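Local coordinates for protein intracellular exo-alpha-(1->5)-L-arabinofuranosidase (Bifidobacterium longum, PDB 2Y2W) that cleaves terminal alpha-L-arabinofuranosyl residues from arabinan and arabinoxylan, taking part in plant cell-wall breakdown as a family 51 glycoside hydrolase, at residues A285-R290 against L304-D309; V281-Y286 against T311-T316; A296-Q301 against H456-G461; R427-Y432 against R525-E530. All blocks are in the same frame, centred on the assembly; numbering follows the deposited sequence.

How the interactions relate
From the N terminus, the sixth strand of the barrel opens both interaction 2 and interaction 1. Their segments overlap at Ala285 and Tyr286. Interaction 1 closes first, at 304-309, and interaction 2 at 311-316, so the shorter loop lies within the longer one; together they lay helix 307-327 along the strand that precedes it. Interaction 3 opens inside both loops, at 296-301, and closes only at 456-461, crossing both and tying the barrel to the mixed beta sheet. It meets interaction 1 through Asp289 and Ser299, and through Tyr460, which packs on Ala305 and Asp309. Interaction 4 opens at 427-432, crosses interaction 3, and closes at 525-530, in series with interactions 1 and 2.

Interaction 1 (A285-R290 against L304-D309); sequences AYYFDR and LASSED
The ring of Tyr287 meets the start of helix 307-327 in two ways, with Ser306 over one face and Asp309 at the phenol end. CB of Ser306 stands 3.6 Å above the plane of the Tyr287 ring, off centre toward CG and CD1, in a CH-pi contact 24° from the ring normal. The serine hydroxyl is hydrogen-bonded to Phe303 O, while Ser306 OG still lies 3.7 Å from Tyr287 CB, beside the methylene that sits over the ring. Asp309 lies at the ring edge, its CB 3.6 Å from Tyr287 CE1. From there the carboxylate is turned 76° to the ring. Tyr287 OH donates a 2.9 Å hydrogen bond to Asp309 OD1, arriving on the anti side and 23° out of the carboxylate plane. Asp309 CG is anti to its own backbone N, which swings the carboxylate out toward the hydroxyl. Leu391 of helix 382-397 also packs on Tyr287. The preceding residue, Tyr286, probably a substrate-binding one, hydrogen-bonds through its OH to Glu340, the probable nucleophile, whereas Tyr287 packs toward the helix. With a phenylalanine at Tyr287, the ring could still lie against Ser306, but Asp309 OD1 would probably be left without its phenolic donor. The contact thus joins a dispersive face to one directed polar bond. A phenol proton given to OD1, together with the nearby N-terminal end of the helix, would be expected to favour the ionised form of Asp309.

Interaction 2 (V281-Y286 against T311-T316); sequences VSCHAY and TKFIAT
Phe313 and Cys283 reach each other through their first torsions. The phenylalanine has CG anti to its backbone N (chi1 -152°), which sends the ring from helix 311-316 to the strand, while Cys283 holds SG anti to its own carbonyl carbon (chi1 -61°), beside that ring. Cys283 CB comes to 3.7 Å from Phe313 CE1, and the sulfur completes an oblique sulfur-aromatic contact, 4.9 Å from SG to the centroid of the Phe313 ring. Further along the strand the same ring reaches Ala285, whose CB is 4.2 Å from Phe313 CE2. Between these two side chains the backbone joins in: His284 O is 3.1 Å from Phe313 CE2. Strand and helix run nearly antiparallel with axes 10.1 Å apart, the beta-alpha unit of a TIM barrel, here the sixth strand with a helix that follows it. Phe263 and Phe338 meet the Phe313 ring edge-to-face. The imidazole of His284 leaves the strand on the inner side, where ND1 is hydrogen-bonded to Glu215, the probable acid/base. The chemistry is therefore almost wholly apolar, with one carbonyl oxygen close to the ring at an oblique angle.

Interaction 3 (A296-Q301 against H456-G461); sequences AAASMQ and HTEAYG
The carboxylate of Glu458 comes up obliquely to the methyl of Ala298, OE1 foremost at 3.4 Å from Ala298 CB and OE2 a little further from the same carbon. A second flat group, the Tyr460 ring, has Ala459 CB 3.9 Å above its plane and over its centre; at its rim CE2 approaches Ala305 O, and its OH approaches Asp309 CB. The second meeting across the contact is that of Gln301 and Thr457, whose side chains cross at about a right angle. Thr457 CG2 touches Gln301 CG at 3.7 Å and the backbone oxygen Gln301 O at 3.4 Å, while Gln301 CG also rests on the carbonyl of His456. The amide of Gln301 bends away at chi2 (69°) and gives NE2 to Arg486 O. Thr457 OG1 turns back into its own loop and donates to Tyr460 O at 2.8 Å, from well above the carbonyl plane. A glycine in place of Thr457 would probably open a gap beside Gln301 CG and leave Tyr460 O without this donor, giving the turn more freedom. Glu458 N donates to Asp302 OD1. The contact thus sets helix 297-304, which follows the sixth barrel strand in the chain and precedes helix 307-327, against the turn joining strands 444-456 and 462-473 of the mixed beta sheet.

Interaction 4 (R427-Y432 against R525-E530); sequences RQTTFY and RTNTAE
Asn527 pushes its amide into the corner formed by Arg427, Thr429 and Tyr432, where the chain of the TIM barrel enters helix 431-440, the helix after the eighth strand. Its ND2 is the meeting point: it stands 3.6 Å from Thr429 CG2, equally 3.6 Å from Arg427 O, and 4.2 Å from Tyr432 CE2, at the edge of that ring. These are packing distances; the amide finds its polar partners elsewhere, OD1 accepting from Val535 N. Asn527 CG lies anti to its own carbonyl carbon (chi1 -72°), which carries the amide across to the barrel side. Thr429 offers only its methyl, since OG1 is hydrogen-bonded to Thr381 O. Behind this first shell, Gln428 OE1 accepts from Tyr380 N, and Arg427 NE forms a salt bridge with Glu102 of helix 94-103. Within the segment, Phe431 N donates to Gln428 O at 3.1 Å, closing the turn that leads into the helix. The loop 525-530, which lies between strands 512-518 and 538-539 of the mixed sheet, is thereby set on the barrel. Within 427-432 itself, Arg427 CG sits 3.6 Å above the plane of the Phe431 ring, over its centre.

Interaction 1 (A285-R290 against L304-D309)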
loop_
_atom_site.group_PDB
_atom_site.type_symbol
_atom_site.label_atom_id
_atom_site.label_comp_id
_atom_site.label_asym_id
_atom_site.label_seq_id
_atom_site.Cartn_x
_atom_site.Cartn_y
_atom_site.Cartn_z
ATOM N N ALA D 285 22.844 -17.435 -0.117
ATOM C CA ALA D 285 23.274 -18.825 0.033
ATOM C C ALA D 285 24.027 -19.079 1.337
ATOM O O ALA D 285 25.192 -18.699 1.477
ATOM C CB ALA D 285 24.116 -19.251 -1.168
ATOM N N TYR D 286 23.350 -19.724 2.284
ATOM C CA TYR D 286 23.959 -20.120 3.553
ATOM C C TYR D 286 24.138 -21.637 3.619
ATOM O O TYR D 286 23.301 -22.392 3.111
ATOM C CB TYR D 286 23.108 -19.651 4.738
ATOM C CG TYR D 286 23.090 -18.155 4.972
ATOM C CD1 TYR D 286 24.171 -17.509 5.577
ATOM C CD2 TYR D 286 21.982 -17.388 4.615
ATOM C CE1 TYR D 286 24.152 -16.136 5.806
ATOM C CE2 TYR D 286 21.952 -16.014 4.841
ATOM C CZ TYR D 286 23.040 -15.397 5.437
ATOM O OH TYR D 286 23.013 -14.040 5.662
ATOM N N TYR D 287 25.228 -22.077 4.248
ATOM C CA TYR D 287 25.540 -23.503 4.361
ATOM C C TYR D 287 26.098 -23.857 5.736
ATOM O O TYR D 287 26.789 -23.049 6.354
ATOM C CB TYR D 287 26.540 -23.925 3.283
ATOM C CG TYR D 287 26.151 -23.515 1.882
ATOM C CD1 TYR D 287 25.231 -24.261 1.147
ATOM C CD2 TYR D 287 26.705 -22.381 1.292
ATOM C CE1 TYR D 287 24.872 -23.886 -0.141
ATOM C CE2 TYR D 287 26.353 -21.996 0.005
ATOM C CZ TYR D 287 25.437 -22.754 -0.706
ATOM O OH TYR D 287 25.088 -22.379 -1.982
ATOM N N PHE D 288 25.791 -25.067 6.205
ATOM C CA PHE D 288 26.315 -25.576 7.479
ATOM C C PHE D 288 26.328 -27.103 7.536
ATOM O O PHE D 288 25.722 -27.767 6.695
ATOM C CB PHE D 288 25.558 -24.979 8.679
ATOM C CG PHE D 288 24.139 -25.473 8.834
ATOM C CD1 PHE D 288 23.123 -25.006 8.004
ATOM C CD2 PHE D 288 23.816 -26.385 9.834
ATOM C CE1 PHE D 288 21.813 -25.453 8.155
ATOM C CE2 PHE D 288 22.510 -26.837 9.996
ATOM C CZ PHE D 288 21.505 -26.370 9.154
ATOM N N ASP D 289 27.038 -27.645 8.524
ATOM C CA ASP D 289 27.085 -29.088 8.756
ATOM C C ASP D 289 25.855 -29.516 9.551
ATOM O O ASP D 289 25.748 -29.230 10.746
ATOM C CB ASP D 289 28.374 -29.470 9.496
ATOM C CG ASP D 289 28.554 -30.978 9.638
ATOM O OD1 ASP D 289 27.995 -31.741 8.821
ATOM O OD2 ASP D 289 29.272 -31.399 10.570
ATOM N N ARG D 290 24.931 -30.196 8.874
ATOM C CA ARG D 290 23.635 -30.563 9.457
ATOM C C ARG D 290 23.736 -31.610 10.565
ATOM O O ARG D 290 22.833 -31.731 11.396
ATOM C CB ARG D 290 22.656 -31.026 8.372
ATOM C CG ARG D 290 22.231 -29.923 7.411
ATOM C CD ARG D 290 21.078 -30.361 6.523
ATOM N NE ARG D 290 20.972 -29.532 5.321
ATOM C CZ ARG D 290 20.258 -28.411 5.231
ATOM N NH1 ARG D 290 19.568 -27.962 6.272
ATOM N NH2 ARG D 290 20.238 -27.736 4.090
ATOM N N LEU D 304 31.075 -30.134 2.698
ATOM C CA LEU D 304 32.323 -29.770 2.027
ATOM C C LEU D 304 32.130 -29.539 0.526
ATOM O O LEU D 304 32.921 -28.834 -0.105
ATOM C CB LEU D 304 33.409 -30.818 2.285
ATOM C CG LEU D 304 33.949 -30.916 3.719
ATOM C CD1 LEU D 304 34.570 -32.284 3.967
ATOM C CD2 LEU D 304 34.943 -29.804 4.030
ATOM N N ALA D 305 31.067 -30.117 -0.031
ATOM C CA ALA D 305 30.731 -29.935 -1.441
ATOM C C ALA D 305 29.590 -28.930 -1.642
ATOM O O ALA D 305 28.823 -29.036 -2.606
ATOM C CB ALA D 305 30.389 -31.280 -2.079
ATOM N N SER D 306 29.494 -27.951 -0.742
ATOM C CA SER D 306 28.426 -26.944 -0.778
ATOM C C SER D 306 28.515 -25.997 -1.971
ATOM O O SER D 306 27.522 -25.368 -2.343
ATOM C CB SER D 306 28.389 -26.139 0.522
ATOM O OG SER D 306 27.851 -26.915 1.577
ATOM N N SER D 307 29.704 -25.903 -2.562
ATOM C CA SER D 307 29.928 -25.094 -3.763
ATOM C C SER D 307 29.068 -25.546 -4.945
ATOM O O SER D 307 28.714 -24.737 -5.808
ATOM C CB SER D 307 31.410 -25.099 -4.147
ATOM O OG SER D 307 31.979 -26.388 -3.994
ATOM N N GLU D 308 28.730 -26.835 -4.966
ATOM C CA GLU D 308 27.887 -27.425 -6.010
ATOM C C GLU D 308 26.467 -26.858 -6.005
ATOM O O GLU D 308 25.845 -26.718 -7.060
ATOM C CB GLU D 308 27.843 -28.948 -5.863
ATOM C CG GLU D 308 29.202 -29.633 -5.987
ATOM C CD GLU D 308 29.798 -29.524 -7.381
ATOM O OE1 GLU D 308 29.103 -29.870 -8.363
ATOM O OE2 GLU D 308 30.967 -29.095 -7.492
ATOM N N ASP D 309 25.963 -26.548 -4.812
ATOM C CA ASP D 309 24.683 -25.867 -4.652
ATOM C C ASP D 309 24.767 -24.462 -5.257
ATOM O O ASP D 309 23.881 -24.052 -6.006
ATOM C CB ASP D 309 24.291 -25.812 -3.171
ATOM C CG ASP D 309 22.909 -25.214 -2.945
ATOM O OD1 ASP D 309 22.795 -23.970 -2.870
ATOM O OD2 ASP D 309 21.933 -25.989 -2.842
#

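Interaction 2 (V281-Y286 against T311-T316)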
loop_
_atom_site.group_PDB
_atom_site.type_symbol
_atom_site.label_atom_id
_atom_site.label_comp_id
_atom_site.label_asym_id
_atom_site.label_seq_id
_atom_site.Cartn_x
_atom_site.Cartn_y
_atom_site.Cartn_z
ATOM N N VAL D 281 20.425 -8.658 -9.586
ATOM C CA VAL D 281 19.482 -9.523 -8.890
ATOM C C VAL D 281 20.253 -10.207 -7.759
ATOM O O VAL D 281 21.380 -10.660 -7.956
ATOM C CB VAL D 281 18.792 -10.537 -9.852
ATOM C CG1 VAL D 281 19.815 -11.399 -10.601
ATOM C CG2 VAL D 281 17.771 -11.397 -9.110
ATOM N N SER D 282 19.654 -10.251 -6.572
ATOM C CA SER D 282 20.344 -10.739 -5.380
ATOM C C SER D 282 20.216 -12.247 -5.208
ATOM O O SER D 282 19.162 -12.821 -5.470
ATOM C CB SER D 282 19.830 -10.029 -4.124
ATOM O OG SER D 282 18.600 -10.583 -3.690
ATOM N N CYS D 283 21.301 -12.872 -4.760
ATOM C CA CYS D 283 21.308 -14.288 -4.425
ATOM C C CYS D 283 21.772 -14.474 -2.990
ATOM O O CYS D 283 22.740 -13.842 -2.553
ATOM C CB CYS D 283 22.226 -15.065 -5.365
ATOM S SG CYS D 283 21.753 -15.001 -7.097
ATOM N N HIS D 284 21.074 -15.342 -2.264
ATOM C CA HIS D 284 21.396 -15.634 -0.872
ATOM C C HIS D 284 21.685 -17.120 -0.691
ATOM O O HIS D 284 20.875 -17.967 -1.072
ATOM C CB HIS D 284 20.257 -15.178 0.045
ATOM C CG HIS D 284 20.076 -13.691 0.094
ATOM N ND1 HIS D 284 19.701 -13.026 1.241
ATOM C CD2 HIS D 284 20.229 -12.739 -0.857
ATOM C CE1 HIS D 284 19.623 -11.731 0.991
ATOM N NE2 HIS D 284 19.941 -11.531 -0.275
ATOM N N ALA D 285 22.844 -17.435 -0.117
ATOM C CA ALA D 285 23.274 -18.825 0.033
ATOM C C ALA D 285 24.027 -19.079 1.337
ATOM O O ALA D 285 25.192 -18.699 1.477
ATOM C CB ALA D 285 24.116 -19.251 -1.168
ATOM N N TYR D 286 23.350 -19.724 2.284
ATOM C CA TYR D 286 23.959 -20.120 3.553
ATOM C C TYR D 286 24.138 -21.637 3.619
ATOM O O TYR D 286 23.301 -22.392 3.111
ATOM C CB TYR D 286 23.108 -19.651 4.738
ATOM C CG TYR D 286 23.090 -18.155 4.972
ATOM C CD1 TYR D 286 24.171 -17.509 5.577
ATOM C CD2 TYR D 286 21.982 -17.388 4.615
ATOM C CE1 TYR D 286 24.152 -16.136 5.806
ATOM C CE2 TYR D 286 21.952 -16.014 4.841
ATOM C CZ TYR D 286 23.040 -15.397 5.437
ATOM O OH TYR D 286 23.013 -14.040 5.662
ATOM N N THR D 311 26.893 -23.384 -7.543
ATOM C CA THR D 311 27.055 -23.503 -8.997
ATOM C C THR D 311 25.693 -23.599 -9.698
ATOM O O THR D 311 25.426 -22.857 -10.647
ATOM C CB THR D 311 27.967 -24.703 -9.377
ATOM O OG1 THR D 311 29.245 -24.551 -8.745
ATOM C CG2 THR D 311 28.170 -24.788 -10.885
ATOM N N LYS D 312 24.841 -24.504 -9.219
ATOM C CA LYS D 312 23.464 -24.614 -9.701
ATOM C C LYS D 312 22.673 -23.329 -9.459
ATOM O O LYS D 312 21.937 -22.878 -10.340
ATOM C CB LYS D 312 22.752 -25.805 -9.052
ATOM C CG LYS D 312 22.689 -27.033 -9.939
ATOM C CD LYS D 312 22.000 -28.199 -9.238
ATOM C CE LYS D 312 21.398 -29.190 -10.240
ATOM N NZ LYS D 312 22.401 -29.743 -11.204
ATOM N N PHE D 313 22.837 -22.755 -8.266
ATOM C CA PHE D 313 22.229 -21.476 -7.894
ATOM C C PHE D 313 22.537 -20.405 -8.947
ATOM O O PHE D 313 21.627 -19.753 -9.466
ATOM C CB PHE D 313 22.762 -21.031 -6.523
ATOM C CG PHE D 313 21.818 -20.157 -5.736
ATOM C CD1 PHE D 313 21.199 -19.050 -6.315
ATOM C CD2 PHE D 313 21.565 -20.437 -4.399
ATOM C CE1 PHE D 313 20.335 -18.246 -5.577
ATOM C CE2 PHE D 313 20.702 -19.640 -3.652
ATOM C CZ PHE D 313 20.086 -18.541 -4.242
ATOM N N ILE D 314 23.824 -20.245 -9.258
ATOM C CA ILE D 314 24.290 -19.281 -10.254
ATOM C C ILE D 314 23.685 -19.563 -11.631
ATOM O O ILE D 314 23.196 -18.647 -12.292
ATOM C CB ILE D 314 25.846 -19.237 -10.320
ATOM C CG1 ILE D 314 26.408 -18.553 -9.067
ATOM C CG2 ILE D 314 26.329 -18.506 -11.576
ATOM C CD1 ILE D 314 27.831 -18.948 -8.710
ATOM N N ALA D 315 23.701 -20.831 -12.040
ATOM C CA ALA D 315 23.170 -21.238 -13.343
ATOM C C ALA D 315 21.686 -20.906 -13.499
ATOM O O ALA D 315 21.275 -20.368 -14.528
ATOM C CB ALA D 315 23.412 -22.729 -13.577
ATOM N N THR D 316 20.902 -21.213 -12.468
ATOM C CA THR D 316 19.448 -21.050 -12.497
ATOM C C THR D 316 19.025 -19.579 -12.473
ATOM O O THR D 316 18.115 -19.178 -13.206
ATOM C CB THR D 316 18.771 -21.806 -11.326
ATOM O OG1 THR D 316 19.352 -23.107 -11.195
ATOM C CG2 THR D 316 17.274 -21.953 -11.561
#

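Interaction 3 (A296-Q301 against H456-G461)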
loop_
_atom_site.group_PDB
_atom_site.type_symbol
_atom_site.label_atom_id
_atom_site.label_comp_id
_atom_site.label_asym_id
_atom_site.label_seq_id
_atom_site.Cartn_x
_atom_site.Cartn_y
_atom_site.Cartn_z
ATOM N N ALA D 296 28.614 -36.506 12.246
ATOM C CA ALA D 296 28.343 -37.486 11.199
ATOM C C ALA D 296 29.184 -37.203 9.959
ATOM O O ALA D 296 29.279 -36.058 9.513
ATOM C CB ALA D 296 26.862 -37.497 10.849
ATOM N N ALA D 297 29.790 -38.255 9.415
ATOM C CA ALA D 297 30.685 -38.140 8.263
ATOM C C ALA D 297 29.946 -37.885 6.947
ATOM O O ALA D 297 30.522 -37.336 6.004
ATOM C CB ALA D 297 31.562 -39.384 8.148
ATOM N N ALA D 298 28.680 -38.293 6.890
ATOM C CA ALA D 298 27.857 -38.126 5.694
ATOM C C ALA D 298 27.458 -36.668 5.496
ATOM O O ALA D 298 27.566 -36.136 4.390
ATOM C CB ALA D 298 26.618 -39.015 5.771
ATOM N N SER D 299 27.002 -36.034 6.575
ATOM C CA SER D 299 26.591 -34.632 6.554
ATOM C C SER D 299 27.786 -33.707 6.324
ATOM O O SER D 299 27.662 -32.678 5.653
ATOM C CB SER D 299 25.880 -34.266 7.858
ATOM O OG SER D 299 26.754 -34.402 8.965
ATOM N N MET D 300 28.931 -34.085 6.893
ATOM C CA MET D 300 30.194 -33.371 6.702
ATOM C C MET D 300 30.614 -33.359 5.231
ATOM O O MET D 300 30.973 -32.307 4.697
ATOM C CB MET D 300 31.290 -33.989 7.584
ATOM C CG MET D 300 32.723 -33.534 7.288
ATOM S SD MET D 300 32.996 -31.753 7.396
ATOM C CE MET D 300 32.748 -31.445 9.144
ATOM N N GLN D 301 30.554 -34.522 4.586
ATOM C CA GLN D 301 30.920 -34.657 3.171
ATOM C C GLN D 301 29.978 -33.883 2.242
ATOM O O GLN D 301 30.414 -33.347 1.222
ATOM C CB GLN D 301 30.992 -36.137 2.762
ATOM C CG GLN D 301 31.672 -36.396 1.413
ATOM C CD GLN D 301 33.168 -36.109 1.429
ATOM O OE1 GLN D 301 33.969 -36.938 1.864
ATOM N NE2 GLN D 301 33.549 -34.935 0.939
ATOM N N HIS D 456 31.560 -39.323 -3.346
ATOM C CA HIS D 456 30.105 -39.455 -3.252
ATOM C C HIS D 456 29.517 -38.694 -2.060
ATOM O O HIS D 456 30.104 -38.665 -0.975
ATOM C CB HIS D 456 29.708 -40.935 -3.191
ATOM C CG HIS D 456 28.236 -41.175 -3.341
ATOM N ND1 HIS D 456 27.623 -41.298 -4.570
ATOM C CD2 HIS D 456 27.257 -41.313 -2.415
ATOM C CE1 HIS D 456 26.329 -41.501 -4.395
ATOM N NE2 HIS D 456 26.081 -41.514 -3.097
ATOM N N THR D 457 28.354 -38.081 -2.282
ATOM C CA THR D 457 27.627 -37.339 -1.245
ATOM C C THR D 457 26.140 -37.700 -1.268
ATOM O O THR D 457 25.638 -38.197 -2.278
ATOM C CB THR D 457 27.772 -35.806 -1.428
ATOM O OG1 THR D 457 27.352 -35.435 -2.746
ATOM C CG2 THR D 457 29.211 -35.356 -1.212
ATOM N N GLU D 458 25.444 -37.453 -0.159
ATOM C CA GLU D 458 23.991 -37.661 -0.091
ATOM C C GLU D 458 23.204 -36.584 -0.838
ATOM O O GLU D 458 22.301 -36.899 -1.616
ATOM C CB GLU D 458 23.500 -37.733 1.361
ATOM C CG GLU D 458 23.133 -39.133 1.850
ATOM C CD GLU D 458 24.128 -39.701 2.850
ATOM O OE1 GLU D 458 25.351 -39.516 2.662
ATOM O OE2 GLU D 458 23.679 -40.342 3.825
ATOM N N ALA D 459 23.553 -35.322 -0.590
ATOM C CA ALA D 459 22.842 -34.173 -1.158
ATOM C C ALA D 459 23.099 -33.975 -2.653
ATOM O O ALA D 459 22.191 -33.602 -3.398
ATOM C CB ALA D 459 23.184 -32.904 -0.385
ATOM N N TYR D 460 24.334 -34.224 -3.079
ATOM C CA TYR D 460 24.728 -34.060 -4.479
ATOM C C TYR D 460 25.202 -35.396 -5.051
ATOM O O TYR D 460 25.300 -36.385 -4.321
ATOM C CB TYR D 460 25.810 -32.977 -4.606
ATOM C CG TYR D 460 25.564 -31.785 -3.703
ATOM C CD1 TYR D 460 24.601 -30.830 -4.026
ATOM C CD2 TYR D 460 26.275 -31.627 -2.514
ATOM C CE1 TYR D 460 24.358 -29.742 -3.194
ATOM C CE2 TYR D 460 26.040 -30.541 -1.674
ATOM C CZ TYR D 460 25.080 -29.603 -2.023
ATOM O OH TYR D 460 24.840 -28.529 -1.201
ATOM N N GLY D 461 25.485 -35.427 -6.352
ATOM C CA GLY D 461 25.903 -36.659 -7.022
ATOM C C GLY D 461 27.346 -37.036 -6.746
ATOM O O GLY D 461 27.790 -37.045 -5.594
#

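Interaction 4 (R427-Y432 against R525-E530)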
loop_
_atom_site.group_PDB
_atom_site.type_symbol
_atom_site.label_atom_id
_atom_site.label_comp_id
_atom_site.label_asym_id
_atom_site.label_seq_id
_atom_site.Cartn_x
_atom_site.Cartn_y
_atom_site.Cartn_z
ATOM N N ARG D 427 40.842 -12.989 14.590
ATOM C CA ARG D 427 40.467 -13.580 13.311
ATOM C C ARG D 427 39.940 -14.992 13.507
ATOM O O ARG D 427 40.552 -15.800 14.209
ATOM C CB ARG D 427 41.672 -13.625 12.368
ATOM C CG ARG D 427 42.369 -12.293 12.151
ATOM C CD ARG D 427 43.810 -12.508 11.709
ATOM N NE ARG D 427 44.563 -11.257 11.658
ATOM C CZ ARG D 427 45.158 -10.686 12.704
ATOM N NH1 ARG D 427 45.093 -11.244 13.908
ATOM N NH2 ARG D 427 45.818 -9.547 12.544
ATOM N N GLN D 428 38.802 -15.283 12.885
ATOM C CA GLN D 428 38.274 -16.639 12.846
ATOM C C GLN D 428 38.964 -17.388 11.719
ATOM O O GLN D 428 39.709 -16.792 10.943
ATOM C CB GLN D 428 36.759 -16.636 12.639
ATOM C CG GLN D 428 35.983 -16.065 13.807
ATOM C CD GLN D 428 34.782 -16.909 14.178
ATOM O OE1 GLN D 428 34.916 -18.089 14.498
ATOM N NE2 GLN D 428 33.602 -16.305 14.151
ATOM N N THR D 429 38.714 -18.689 11.628
ATOM C CA THR D 429 39.326 -19.518 10.590
ATOM C C THR D 429 38.909 -19.073 9.189
ATOM O O THR D 429 39.682 -19.207 8.241
ATOM C CB THR D 429 38.997 -21.015 10.780
ATOM O OG1 THR D 429 37.586 -21.226 10.635
ATOM C CG2 THR D 429 39.440 -21.494 12.157
ATOM N N THR D 430 37.694 -18.536 9.073
ATOM C CA THR D 430 37.138 -18.080 7.795
ATOM C C THR D 430 37.728 -16.753 7.319
ATOM O O THR D 430 37.514 -16.350 6.174
ATOM C CB THR D 430 35.603 -17.933 7.866
ATOM O OG1 THR D 430 35.257 -17.078 8.962
ATOM C CG2 THR D 430 34.935 -19.287 8.052
ATOM N N PHE D 431 38.460 -16.080 8.205
ATOM C CA PHE D 431 39.151 -14.824 7.895
ATOM C C PHE D 431 40.228 -15.002 6.825
ATOM O O PHE D 431 40.332 -14.200 5.895
ATOM C CB PHE D 431 39.781 -14.259 9.174
ATOM C CG PHE D 431 40.390 -12.895 9.014
ATOM C CD1 PHE D 431 41.684 -12.745 8.520
ATOM C CD2 PHE D 431 39.678 -11.758 9.382
ATOM C CE1 PHE D 431 42.252 -11.483 8.379
ATOM C CE2 PHE D 431 40.239 -10.488 9.247
ATOM C CZ PHE D 431 41.527 -10.351 8.745
ATOM N N TYR D 432 41.016 -16.062 6.969
ATOM C CA TYR D 432 42.233 -16.263 6.180
ATOM C C TYR D 432 42.030 -16.592 4.691
ATOM O O TYR D 432 42.797 -16.110 3.859
ATOM C CB TYR D 432 43.145 -17.293 6.862
ATOM C CG TYR D 432 43.519 -16.926 8.286
ATOM C CD1 TYR D 432 44.536 -16.006 8.548
ATOM C CD2 TYR D 432 42.854 -17.497 9.373
ATOM C CE1 TYR D 432 44.883 -15.664 9.856
ATOM C CE2 TYR D 432 43.192 -17.159 10.686
ATOM C CZ TYR D 432 44.209 -16.243 10.919
ATOM O OH TYR D 432 44.555 -15.907 12.213
ATOM N N ARG D 525 38.497 -28.373 14.777
ATOM C CA ARG D 525 39.326 -27.492 15.605
ATOM C C ARG D 525 39.016 -26.033 15.292
ATOM O O ARG D 525 38.793 -25.667 14.135
ATOM C CB ARG D 525 40.817 -27.793 15.421
ATOM C CG ARG D 525 41.664 -27.457 16.644
ATOM C CD ARG D 525 42.850 -28.404 16.789
ATOM N NE ARG D 525 44.092 -27.853 16.249
ATOM C CZ ARG D 525 44.974 -27.145 16.954
ATOM N NH1 ARG D 525 44.758 -26.883 18.239
ATOM N NH2 ARG D 525 46.078 -26.692 16.373
ATOM N N THR D 526 39.006 -25.205 16.331
ATOM C CA THR D 526 38.441 -23.865 16.235
ATOM C C THR D 526 39.289 -22.810 16.948
ATOM O O THR D 526 39.916 -23.091 17.972
ATOM C CB THR D 526 37.001 -23.855 16.812
ATOM O OG1 THR D 526 36.213 -24.853 16.155
ATOM C CG2 THR D 526 36.341 -22.515 16.617
ATOM N N ASN D 527 39.307 -21.602 16.383
ATOM C CA ASN D 527 39.856 -20.429 17.057
ATOM C C ASN D 527 38.848 -19.874 18.058
ATOM O O ASN D 527 37.689 -19.646 17.714
ATOM C CB ASN D 527 40.235 -19.346 16.042
ATOM C CG ASN D 527 41.474 -19.699 15.240
ATOM O OD1 ASN D 527 42.381 -20.369 15.733
ATOM N ND2 ASN D 527 41.523 -19.233 13.997
ATOM N N THR D 528 39.292 -19.671 19.294
ATOM C CA THR D 528 38.421 -19.178 20.364
ATOM C C THR D 528 38.978 -17.895 20.976
ATOM O O THR D 528 40.129 -17.541 20.736
ATOM C CB THR D 528 38.222 -20.236 21.474
ATOM O OG1 THR D 528 39.497 -20.626 22.004
ATOM C CG2 THR D 528 37.497 -21.465 20.933
ATOM N N ALA D 529 38.160 -17.205 21.768
ATOM C CA ALA D 529 38.583 -15.978 22.447
ATOM C C ALA D 529 39.804 -16.206 23.338
ATOM O O ALA D 529 40.608 -15.296 23.548
ATOM C CB ALA D 529 37.437 -15.399 23.261
ATOM N N GLU D 530 39.935 -17.429 23.848
ATOM C CA GLU D 530 41.036 -17.801 24.730
ATOM C C GLU D 530 42.315 -18.093 23.937
ATOM O O GLU D 530 43.375 -17.542 24.238
ATOM C CB GLU D 530 40.644 -18.999 25.608
ATOM C CG GLU D 530 39.250 -18.903 26.258
ATOM C CD GLU D 530 39.192 -17.973 27.469
ATOM O OE1 GLU D 530 39.573 -16.787 27.351
ATOM O OE2 GLU D 530 38.752 -18.432 28.547
#